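Local coordinates for protein 4-alpha-glucanotransferase (Streptococcus agalactiae, PDB 6M6T) that belongs to the amylomaltase family of TIM-barrel enzymes and holds glycans in pockets of the chain, at residues P97-Y102 with N469-M474; K164-R169 with E227-P232; S255-L260 with Y311-D316. All blocks are in the same frame, centred on the assembly; numbering follows the deposited sequence.

Interaction 1 of 3, residues P97-Y102 with N469-M474; sequences PEVVDY and NWQWRM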
loop_
_atom_site.group_PDB
_atom_site.type_symbol
_atom_site.label_atom_id
_atom_site.label_comp_id
_atom_site.label_asym_id
_atom_site.label_seq_id
_atom_site.Cartn_x
_atom_site.Cartn_y
_atom_site.Cartn_z
ATOM N N PRO A 97 -15.422 -16.147 -3.820
ATOM C CA PRO A 97 -13.986 -16.218 -3.489
ATOM C C PRO A 97 -13.154 -15.069 -4.040
ATOM O O PRO A 97 -12.315 -14.543 -3.299
ATOM C CB PRO A 97 -13.549 -17.566 -4.085
ATOM C CG PRO A 97 -14.684 -17.994 -4.965
ATOM C CD PRO A 97 -15.911 -17.435 -4.322
ATOM N N GLU A 98 -13.343 -14.654 -5.302
ATOM C CA GLU A 98 -12.485 -13.623 -5.895
ATOM C C GLU A 98 -12.997 -12.202 -5.656
ATOM O O GLU A 98 -12.671 -11.298 -6.438
ATOM C CB GLU A 98 -12.269 -13.866 -7.403
ATOM C CG GLU A 98 -13.472 -14.344 -8.225
ATOM C CD GLU A 98 -13.237 -14.236 -9.743
ATOM O OE1 GLU A 98 -14.204 -14.469 -10.510
ATOM O OE2 GLU A 98 -12.094 -13.915 -10.167
ATOM N N VAL A 99 -13.789 -11.992 -4.602
ATOM C CA VAL A 99 -14.194 -10.664 -4.145
ATOM C C VAL A 99 -14.117 -10.655 -2.626
ATOM O O VAL A 99 -14.683 -11.536 -1.972
ATOM C CB VAL A 99 -15.621 -10.281 -4.591
ATOM C CG1 VAL A 99 -15.980 -8.898 -4.054
ATOM C CG2 VAL A 99 -15.762 -10.324 -6.099
ATOM N N VAL A 100 -13.421 -9.676 -2.055
ATOM C CA VAL A 100 -13.516 -9.495 -0.611
ATOM C C VAL A 100 -14.805 -8.750 -0.309
ATOM O O VAL A 100 -15.290 -7.955 -1.122
ATOM C CB VAL A 100 -12.304 -8.744 -0.027
ATOM C CG1 VAL A 100 -12.255 -8.948 1.474
ATOM C CG2 VAL A 100 -11.017 -9.173 -0.687
ATOM N N ASP A 101 -15.377 -9.024 0.863
ATOM C CA ASP A 101 -16.468 -8.232 1.420
ATOM C C ASP A 101 -15.956 -7.646 2.739
ATOM O O ASP A 101 -15.999 -8.296 3.789
ATOM C CB ASP A 101 -17.738 -9.056 1.605
ATOM C CG ASP A 101 -18.846 -8.274 2.320
ATOM O OD1 ASP A 101 -18.897 -7.017 2.186
ATOM O OD2 ASP A 101 -19.659 -8.915 3.029
ATOM N N TYR A 102 -15.439 -6.408 2.666
ATOM C CA TYR A 102 -14.947 -5.736 3.864
ATOM C C TYR A 102 -16.092 -5.343 4.781
ATOM O O TYR A 102 -15.900 -5.239 5.999
ATOM C CB TYR A 102 -14.148 -4.486 3.498
ATOM C CG TYR A 102 -12.849 -4.709 2.743
ATOM C CD1 TYR A 102 -12.842 -4.813 1.358
ATOM C CD2 TYR A 102 -11.623 -4.772 3.417
ATOM C CE1 TYR A 102 -11.662 -5.004 0.661
ATOM C CE2 TYR A 102 -10.438 -4.964 2.733
ATOM C CZ TYR A 102 -10.460 -5.086 1.348
ATOM O OH TYR A 102 -9.287 -5.277 0.637
ATOM N N ASN A 469 -13.704 -1.327 -4.702
ATOM C CA ASN A 469 -12.272 -1.146 -4.870
ATOM C C ASN A 469 -11.549 -1.980 -3.823
ATOM O O ASN A 469 -12.038 -2.136 -2.704
ATOM C CB ASN A 469 -11.859 0.353 -4.731
ATOM C CG ASN A 469 -12.154 1.181 -5.988
ATOM O OD1 ASN A 469 -11.706 0.857 -7.081
ATOM N ND2 ASN A 469 -12.908 2.251 -5.824
ATOM N N TRP A 470 -10.367 -2.492 -4.189
ATOM C CA TRP A 470 -9.524 -3.311 -3.316
ATOM C C TRP A 470 -10.159 -4.668 -3.025
ATOM O O TRP A 470 -9.912 -5.278 -1.980
ATOM C CB TRP A 470 -9.180 -2.586 -2.009
ATOM C CG TRP A 470 -8.999 -1.091 -2.182
ATOM C CD1 TRP A 470 -9.910 -0.118 -1.874
ATOM C CD2 TRP A 470 -7.849 -0.404 -2.704
ATOM N NE1 TRP A 470 -9.406 1.122 -2.174
ATOM C CE2 TRP A 470 -8.143 0.978 -2.683
ATOM C CE3 TRP A 470 -6.607 -0.819 -3.189
ATOM C CZ2 TRP A 470 -7.233 1.949 -3.129
ATOM C CZ3 TRP A 470 -5.703 0.148 -3.631
ATOM C CH2 TRP A 470 -6.022 1.512 -3.599
ATOM N N GLN A 471 -10.962 -5.162 -3.960
ATOM C CA GLN A 471 -11.738 -6.360 -3.732
ATOM C C GLN A 471 -11.251 -7.569 -4.506
ATOM O O GLN A 471 -11.797 -8.660 -4.312
ATOM C CB GLN A 471 -13.202 -6.112 -4.096
ATOM C CG GLN A 471 -13.996 -5.537 -2.981
ATOM C CD GLN A 471 -15.212 -4.857 -3.504
ATOM O OE1 GLN A 471 -15.574 -5.048 -4.672
ATOM N NE2 GLN A 471 -15.848 -4.038 -2.666
ATOM N N TRP A 472 -10.268 -7.421 -5.384
ATOM C CA TRP A 472 -9.866 -8.567 -6.190
ATOM C C TRP A 472 -9.136 -9.604 -5.344
ATOM O O TRP A 472 -8.213 -9.282 -4.590
ATOM C CB TRP A 472 -8.980 -8.137 -7.347
ATOM C CG TRP A 472 -8.702 -9.263 -8.271
ATOM C CD1 TRP A 472 -9.581 -9.853 -9.134
ATOM C CD2 TRP A 472 -7.461 -9.953 -8.424
ATOM N NE1 TRP A 472 -8.957 -10.861 -9.828
ATOM C CE2 TRP A 472 -7.656 -10.946 -9.408
ATOM C CE3 TRP A 472 -6.203 -9.832 -7.824
ATOM C CZ2 TRP A 472 -6.643 -11.809 -9.801
ATOM C CZ3 TRP A 472 -5.205 -10.694 -8.212
ATOM C CH2 TRP A 472 -5.428 -11.666 -9.198
ATOM N N ARG A 473 -9.560 -10.851 -5.467
ATOM C CA ARG A 473 -8.786 -11.984 -4.994
ATOM C C ARG A 473 -8.589 -12.943 -6.162
ATOM O O ARG A 473 -9.315 -12.902 -7.158
ATOM C CB ARG A 473 -9.473 -12.666 -3.797
ATOM C CG ARG A 473 -9.486 -11.801 -2.538
ATOM C CD ARG A 473 -10.225 -12.452 -1.393
ATOM N NE ARG A 473 -9.480 -13.577 -0.837
ATOM C CZ ARG A 473 -10.038 -14.678 -0.330
ATOM N NH1 ARG A 473 -11.361 -14.809 -0.288
ATOM N NH2 ARG A 473 -9.271 -15.649 0.140
ATOM N N MET A 474 -7.587 -13.797 -6.045
ATOM C CA MET A 474 -7.205 -14.697 -7.128
ATOM C C MET A 474 -7.498 -16.148 -6.757
ATOM O O MET A 474 -7.064 -16.633 -5.703
ATOM C CB MET A 474 -5.729 -14.530 -7.454
ATOM C CG MET A 474 -5.125 -15.685 -8.207
ATOM S SD MET A 474 -3.399 -15.807 -7.700
ATOM C CE MET A 474 -3.665 -16.312 -6.006
HETATM O O HOH W 1 -16.203 -5.373 0.287
#
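Val-100 N donates to Gln-471 O at 3.0 Å, and Arg-473 N reaches Glu-98 O in a weak bond of 3.3 Å. Between them Val-99 and Trp-472 form a single beta bridge, which joins two loops of this TIM-barrel protein that have no regular strand at this point. The Arg-473 side chain starts toward the 97-102 loop. Arg-473 CB lies 3.4 Å from Pro-97 O. Arg-473 CG, set beside its own backbone N (chi1 -68°), touches Val-100 CG2, and Arg-473 CD packs 3.4 Å from Val-100 CG2, the two side chains crossing at about a right angle. A bend at chi3 (72°) then turns the guanidinium to the backbone between strand 6-10 and helix 27-38: NE donates to Leu-16 O, and NH2 weakly to Gly-18 O. Gln-471 CG rests against Val-100 O, and a water connects Val-100 O, Tyr-102 N and, weakly, Gln-471 NE2. Glu-98 directs its carboxylate to salt bridges with Lys-454 and Arg-475. At the far end Tyr-102 OH donates to Trp-470 O over 2.7 Å, with the oxygen at the ring edge and the hydroxyl in the carbonyl plane at a C=O...O angle of 150°.

Interaction 2 of 3, residues K164-R169 with E227-P232; sequences KAIIRR and EVWTMP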
loop_
_atom_site.group_PDB
_atom_site.type_symbol
_atom_site.label_atom_id
_atom_site.label_comp_id
_atom_site.label_asym_id
_atom_site.label_seq_id
_atom_site.Cartn_x
_atom_site.Cartn_y
_atom_site.Cartn_z
ATOM N N LYS A 164 -14.272 16.870 24.221
ATOM C CA LYS A 164 -13.220 17.754 23.739
ATOM C C LYS A 164 -11.936 17.645 24.563
ATOM O O LYS A 164 -10.847 17.894 24.035
ATOM C CB LYS A 164 -13.744 19.195 23.722
ATOM C CG LYS A 164 -14.379 19.610 22.383
ATOM C CD LYS A 164 -15.905 19.604 22.450
ATOM C CE LYS A 164 -16.533 19.386 21.073
ATOM N NZ LYS A 164 -18.027 19.294 21.131
ATOM N N ALA A 165 -12.031 17.263 25.835
ATOM C CA ALA A 165 -10.824 17.063 26.632
ATOM C C ALA A 165 -9.964 15.951 26.045
ATOM O O ALA A 165 -8.742 16.097 25.911
ATOM C CB ALA A 165 -11.195 16.739 28.080
ATOM N N ILE A 166 -10.592 14.826 25.691
ATOM C CA ILE A 166 -9.826 13.709 25.151
ATOM C C ILE A 166 -9.365 14.014 23.733
ATOM O O ILE A 166 -8.314 13.533 23.302
ATOM C CB ILE A 166 -10.629 12.389 25.230
ATOM C CG1 ILE A 166 -9.678 11.198 25.282
ATOM C CG2 ILE A 166 -11.565 12.220 24.048
ATOM C CD1 ILE A 166 -8.682 11.253 26.404
ATOM N N ILE A 167 -10.106 14.845 23.000
ATOM C CA ILE A 167 -9.706 15.153 21.633
ATOM C C ILE A 167 -8.359 15.872 21.606
ATOM O O ILE A 167 -7.548 15.664 20.695
ATOM C CB ILE A 167 -10.822 15.955 20.937
ATOM C CG1 ILE A 167 -11.802 14.988 20.266
ATOM C CG2 ILE A 167 -10.245 16.954 19.953
ATOM C CD1 ILE A 167 -13.072 15.630 19.778
ATOM N N ARG A 168 -8.072 16.688 22.612
ATOM C CA ARG A 168 -6.788 17.369 22.690
ATOM C C ARG A 168 -5.957 16.885 23.876
ATOM O O ARG A 168 -5.153 17.643 24.424
ATOM C CB ARG A 168 -6.983 18.882 22.746
ATOM C CG ARG A 168 -8.192 19.298 23.542
ATOM C CD ARG A 168 -8.388 20.789 23.515
ATOM N NE ARG A 168 -9.519 21.174 24.347
ATOM C CZ ARG A 168 -10.780 21.118 23.938
ATOM N NH1 ARG A 168 -11.053 20.684 22.709
ATOM N NH2 ARG A 168 -11.762 21.487 24.754
ATOM N N ARG A 169 -6.153 15.628 24.279
ATOM C CA ARG A 169 -5.266 14.903 25.197
ATOM C C ARG A 169 -4.881 15.722 26.433
ATOM O O ARG A 169 -3.707 15.988 26.691
ATOM C CB ARG A 169 -4.002 14.427 24.472
ATOM C CG ARG A 169 -4.077 14.399 22.966
ATOM C CD ARG A 169 -2.781 13.875 22.401
ATOM N NE ARG A 169 -2.726 12.425 22.541
ATOM C CZ ARG A 169 -1.995 11.774 23.443
ATOM N NH1 ARG A 169 -1.226 12.453 24.291
ATOM N NH2 ARG A 169 -2.030 10.440 23.490
ATOM N N GLU A 227 -1.769 10.120 14.570
ATOM C CA GLU A 227 -0.752 11.152 14.375
ATOM C C GLU A 227 -1.356 12.553 14.462
ATOM O O GLU A 227 -0.766 13.454 15.074
ATOM C CB GLU A 227 -0.041 10.944 13.029
ATOM C CG GLU A 227 1.152 9.984 13.092
ATOM C CD GLU A 227 0.753 8.520 12.919
ATOM O OE1 GLU A 227 -0.308 8.252 12.302
ATOM O OE2 GLU A 227 1.506 7.637 13.392
ATOM N N VAL A 228 -2.522 12.752 13.845
ATOM C CA VAL A 228 -3.287 13.984 14.012
ATOM C C VAL A 228 -3.653 14.198 15.468
ATOM O O VAL A 228 -3.818 15.339 15.918
ATOM C CB VAL A 228 -4.535 13.924 13.112
ATOM C CG1 VAL A 228 -5.459 15.099 13.381
ATOM C CG2 VAL A 228 -4.119 13.885 11.646
ATOM N N TRP A 229 -3.776 13.106 16.228
ATOM C CA TRP A 229 -4.088 13.168 17.648
ATOM C C TRP A 229 -2.864 13.530 18.501
ATOM O O TRP A 229 -2.868 14.547 19.207
ATOM C CB TRP A 229 -4.675 11.831 18.083
ATOM C CG TRP A 229 -5.367 11.886 19.380
ATOM C CD1 TRP A 229 -6.217 12.860 19.812
ATOM C CD2 TRP A 229 -5.274 10.930 20.439
ATOM N NE1 TRP A 229 -6.652 12.574 21.073
ATOM C CE2 TRP A 229 -6.091 11.392 21.484
ATOM C CE3 TRP A 229 -4.569 9.735 20.609
ATOM C CZ2 TRP A 229 -6.237 10.692 22.682
ATOM C CZ3 TRP A 229 -4.705 9.050 21.803
ATOM C CH2 TRP A 229 -5.535 9.529 22.822
ATOM N N THR A 230 -1.805 12.705 18.457
ATOM C CA THR A 230 -0.661 12.901 19.345
ATOM C C THR A 230 0.333 13.939 18.841
ATOM O O THR A 230 1.133 14.451 19.637
ATOM C CB THR A 230 0.099 11.594 19.542
ATOM O OG1 THR A 230 0.858 11.322 18.365
ATOM C CG2 THR A 230 -0.846 10.443 19.791
ATOM N N MET A 231 0.333 14.240 17.546
ATOM C CA MET A 231 1.328 15.134 16.953
ATOM C C MET A 231 0.650 16.097 15.982
ATOM O O MET A 231 0.963 16.119 14.786
ATOM C CB MET A 231 2.413 14.325 16.248
ATOM C CG MET A 231 3.307 13.481 17.146
ATOM S SD MET A 231 4.494 12.545 16.137
ATOM C CE MET A 231 3.461 11.202 15.539
ATOM N N PRO A 232 -0.276 16.931 16.472
ATOM C CA PRO A 232 -1.030 17.808 15.554
ATOM C C PRO A 232 -0.177 18.857 14.867
ATOM O O PRO A 232 -0.597 19.391 13.828
ATOM C CB PRO A 232 -2.065 18.465 16.474
ATOM C CG PRO A 232 -1.398 18.475 17.819
ATOM C CD PRO A 232 -0.603 17.199 17.884
#
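The indole of Trp-229 is held at its edge by a hydrogen bond to Ile-166 O, near the end of helix 164-167, and covered on one face by Arg-169, the residue with positive phi that follows the helix. The edge bond, from Trp-229 NE1 to Ile-166 O, is 2.9 Å long with an N-H...O angle of 152°. The acceptor lies in the ring plane and the donor in the carbonyl plane, a geometry that should restrict rotation of the indole. Ile-166 O is gripped twice, since Arg-169 N also donates to it at 3.2 Å. The Arg-169 side chain crosses one face of the indole at about a right angle. Arg-169 CG stands 4.0 Å from the centroid of the five-membered ring of Trp-229 in a CH-pi contact, and Arg-169 CZ is 4.2 Å from the centroid of the six-membered ring, almost on the normal, a cation-pi pair. The bend at chi3 (77°) lets the guanidinium stand steeply on the ring, their planes 72° apart; NE sits over the centre of the ring system and Arg-169 NH2 lies 3.5 Å from Trp-229 CZ3. Thr-230 CB faces the guanidinium from one side, and Arg-169 CD passes 3.3 Å from Trp-229 O. Ile-166 CG1 meets Trp-229 CZ2 at 4.3 Å. Lys-241 NZ bonds to both Ile-167 O and Trp-229 O, tying the two helix ends together from outside the segments. Phe-146 and Ile-149 of helix 140-152 touch the indole too, and Trp-161 meets it edge-to-face. With Glu-170 N on Ala-165 O and Arg-169 N on Ile-166 O, the arrangement is a Schellman motif closing helix 164-167, whose C-prime residue is Arg-169.

Interaction 3 of 3, residues S255-L260 with Y311-D316; sequences SDDGQL and YQTAND. With AC1 (4,6-dideoxy-4-{[(1S,4R,5S,6S)-4,5,6-trihydroxy-3-(hydroxymethyl)cyclohex-2-en-1-yl]amino}-alpha-D-glucopyranose), chain I.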
loop_
_atom_site.group_PDB
_atom_site.type_symbol
_atom_site.label_atom_id
_atom_site.label_comp_id
_atom_site.label_asym_id
_atom_site.label_seq_id
_atom_site.Cartn_x
_atom_site.Cartn_y
_atom_site.Cartn_z
ATOM N N SER A 255 -9.053 13.482 -18.064
ATOM C CA SER A 255 -10.337 13.557 -17.366
ATOM C C SER A 255 -10.387 14.798 -16.474
ATOM O O SER A 255 -9.445 15.080 -15.716
ATOM C CB SER A 255 -10.638 12.286 -16.569
ATOM O OG SER A 255 -11.123 11.276 -17.454
ATOM N N ASP A 256 -11.519 15.517 -16.554
ATOM C CA ASP A 256 -11.706 16.933 -16.225
ATOM C C ASP A 256 -12.023 17.216 -14.755
ATOM O O ASP A 256 -11.978 18.383 -14.345
ATOM C CB ASP A 256 -12.827 17.490 -17.130
ATOM C CG ASP A 256 -13.218 18.922 -16.800
ATOM O OD1 ASP A 256 -12.317 19.791 -16.713
ATOM O OD2 ASP A 256 -14.436 19.175 -16.620
ATOM N N ASP A 257 -12.335 16.222 -13.926
ATOM C CA ASP A 257 -12.704 16.610 -12.572
ATOM C C ASP A 257 -11.620 16.373 -11.515
ATOM O O ASP A 257 -11.751 16.890 -10.401
ATOM C CB ASP A 257 -14.013 15.929 -12.160
ATOM C CG ASP A 257 -15.158 16.926 -12.076
ATOM O OD1 ASP A 257 -14.865 18.121 -11.875
ATOM O OD2 ASP A 257 -16.332 16.528 -12.247
ATOM N N GLY A 258 -10.567 15.624 -11.818
ATOM C CA GLY A 258 -9.468 15.534 -10.874
ATOM C C GLY A 258 -9.792 14.615 -9.710
ATOM O O GLY A 258 -10.690 13.769 -9.778
ATOM N N GLN A 259 -9.054 14.795 -8.616
ATOM C CA GLN A 259 -9.169 13.889 -7.481
ATOM C C GLN A 259 -9.179 14.651 -6.169
ATOM O O GLN A 259 -8.353 15.542 -5.941
ATOM C CB GLN A 259 -8.027 12.868 -7.437
ATOM C CG GLN A 259 -8.154 11.710 -8.409
ATOM C CD GLN A 259 -6.928 10.817 -8.373
ATOM O OE1 GLN A 259 -6.297 10.658 -7.322
ATOM N NE2 GLN A 259 -6.562 10.258 -9.526
ATOM N N LEU A 260 -10.104 14.259 -5.298
ATOM C CA LEU A 260 -10.175 14.735 -3.924
ATOM C C LEU A 260 -9.898 13.547 -3.009
ATOM O O LEU A 260 -10.606 12.532 -3.077
ATOM C CB LEU A 260 -11.544 15.355 -3.639
ATOM C CG LEU A 260 -11.770 15.886 -2.231
ATOM C CD1 LEU A 260 -12.158 17.355 -2.289
ATOM C CD2 LEU A 260 -12.836 15.037 -1.533
ATOM N N TYR A 311 -14.636 23.755 -0.177
ATOM C CA TYR A 311 -14.473 23.285 -1.541
ATOM C C TYR A 311 -15.821 22.859 -2.101
ATOM O O TYR A 311 -16.755 22.546 -1.360
ATOM C CB TYR A 311 -13.477 22.123 -1.608
ATOM C CG TYR A 311 -13.881 20.873 -0.852
ATOM C CD1 TYR A 311 -13.512 20.689 0.477
ATOM C CD2 TYR A 311 -14.614 19.859 -1.474
ATOM C CE1 TYR A 311 -13.875 19.529 1.179
ATOM C CE2 TYR A 311 -14.989 18.705 -0.776
ATOM C CZ TYR A 311 -14.611 18.548 0.550
ATOM O OH TYR A 311 -14.968 17.418 1.248
ATOM N N GLN A 312 -15.927 22.886 -3.421
ATOM C CA GLN A 312 -17.028 22.201 -4.085
ATOM C C GLN A 312 -16.547 21.089 -5.006
ATOM O O GLN A 312 -17.130 20.000 -5.012
ATOM C CB GLN A 312 -17.914 23.202 -4.852
ATOM C CG GLN A 312 -19.277 22.617 -5.267
ATOM C CD GLN A 312 -20.221 22.371 -4.087
ATOM O OE1 GLN A 312 -20.059 22.951 -3.008
ATOM N NE2 GLN A 312 -21.215 21.506 -4.295
ATOM N N THR A 313 -15.486 21.320 -5.769
ATOM C CA THR A 313 -14.736 20.232 -6.377
ATOM C C THR A 313 -13.272 20.400 -5.993
ATOM O O THR A 313 -12.882 21.371 -5.333
ATOM C CB THR A 313 -14.916 20.173 -7.908
ATOM O OG1 THR A 313 -16.285 20.440 -8.237
ATOM C CG2 THR A 313 -14.576 18.784 -8.447
ATOM N N ALA A 314 -12.468 19.409 -6.382
ATOM C CA ALA A 314 -11.042 19.380 -6.090
ATOM C C ALA A 314 -10.243 20.385 -6.912
ATOM O O ALA A 314 -9.059 20.587 -6.628
ATOM C CB ALA A 314 -10.503 17.969 -6.322
ATOM N N ASN A 315 -10.850 21.026 -7.905
ATOM C CA ASN A 315 -10.169 22.060 -8.672
ATOM C C ASN A 315 -10.052 23.375 -7.918
ATOM O O ASN A 315 -9.512 24.336 -8.473
ATOM C CB ASN A 315 -10.902 22.276 -9.990
ATOM C CG ASN A 315 -10.956 21.015 -10.820
ATOM O OD1 ASN A 315 -11.976 20.314 -10.851
ATOM N ND2 ASN A 315 -9.844 20.703 -11.480
ATOM N N ASP A 316 -10.544 23.430 -6.678
ATOM C CA ASP A 316 -10.499 24.625 -5.835
ATOM C C ASP A 316 -9.311 24.539 -4.876
ATOM O O ASP A 316 -9.460 24.404 -3.663
ATOM C CB ASP A 316 -11.810 24.770 -5.067
ATOM C CG ASP A 316 -12.797 25.712 -5.740
ATOM O OD1 ASP A 316 -12.748 25.869 -6.982
ATOM O OD2 ASP A 316 -13.640 26.289 -5.011
HETATM C C1 AC1 I . -6.238 6.807 -3.216
HETATM O O2 AC1 I . -7.403 7.119 -5.363
HETATM C C2 AC1 I . -7.589 6.856 -3.959
HETATM C C4A AC1 I . -12.777 10.195 0.053
HETATM C C3 AC1 I . -8.514 7.885 -3.380
HETATM O O3 AC1 I . -9.713 7.779 -4.131
HETATM C C4 AC1 I . -8.737 7.584 -1.878
HETATM N N4A AC1 I . -9.736 8.429 -1.155
HETATM C C5 AC1 I . -7.362 7.735 -1.251
HETATM O O5 AC1 I . -6.482 6.716 -1.777
HETATM C C6 AC1 I . -7.475 7.581 0.263
HETATM C C1B AC1 I . -11.152 7.972 -1.101
HETATM C C2B AC1 I . -11.974 8.953 -1.920
HETATM O O2B AC1 I . -11.439 9.064 -3.242
HETATM C C3B AC1 I . -11.909 10.315 -1.210
HETATM O O3B AC1 I . -12.398 11.369 -2.068
HETATM O O4 AC1 I . -12.726 11.393 0.884
HETATM C C5B AC1 I . -12.433 9.039 0.784
HETATM C C7B AC1 I . -11.680 7.971 0.216
HETATM C C6B AC1 I . -12.977 8.981 2.232
HETATM O O6B AC1 I . -13.352 10.303 2.677
#
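Leu-260 carries its CG opposite the backbone N (chi1 179°), while Tyr-311 has CG placed between its N and carbonyl carbon (chi1 63°), and these two settings bring the leucine methyl CD1 over a face of the phenol ring. The CH-pi contact measures 3.8 Å from Leu-260 CD1 to the ring centroid of Tyr-311, 25° off the normal. The methyl is displaced toward the CD2-CE2 rim, and the two side chains cross at about a right angle. Nearer the backbone, Leu-260 CB meets Ala-314 CB at 3.9 Å. Ala-314 CB also sits 3.3 Å from Gln-259 O, and the backbones come nearest at this point, with Leu-260 CA 5.2 Å from Ala-314 CA. No hydrogen bond links the two segments. At the loop end of the contact Asp-257 OD1 lies 3.5 Å from Thr-313 CG2, and Asn-315 OD1 comes to 3.5 Å from Asp-257 O, a pair of acceptors. Leu-260 also borders the ligand: Leu-260 O is modelled 2.4 Å from O3B of the bound AC1, so short that the bond is doubtful in detail, and CD2 of Leu-260 lies near that hydroxyl. Leu-260 N bonds to Asn-464 OD1, and Gln-259, a residue of a second glycan pocket, directs OE1 to Trp-261 NE1. Thr-313 to Asp-316 form a type I turn in the connection from strand 303-308 to strand 319-321. That connection reaches back across the antiparallel sheet to 259-264, one of its two outermost strands, and Leu-260 packs on Ile-246 of strand 245-249 and Ile-307 of strand 303-308.

In the fold
Interaction 1 joins segments 367 residues apart in sequence, and both other contacts are nested in the span it closes: interaction 2 is completed before interaction 3 begins. None touches another. The centres of interactions 1 and 2 are about 34 Å apart, those of 1 and 3 about 28 Å, and those of 2 and 3 about 30 Å. Interaction 1 joins loops ahead of helices 105-122 and 481-493, interaction 2 the ends of two short helices, and interaction 3 an outermost strand of the antiparallel sheet to a loop of that sheet. All thus tie together excursions from the eight-stranded parallel barrel. Interaction 3 borders a bound AC1, and in interaction 1 the Trp-470 side chain is about 5 Å from a bound AC1.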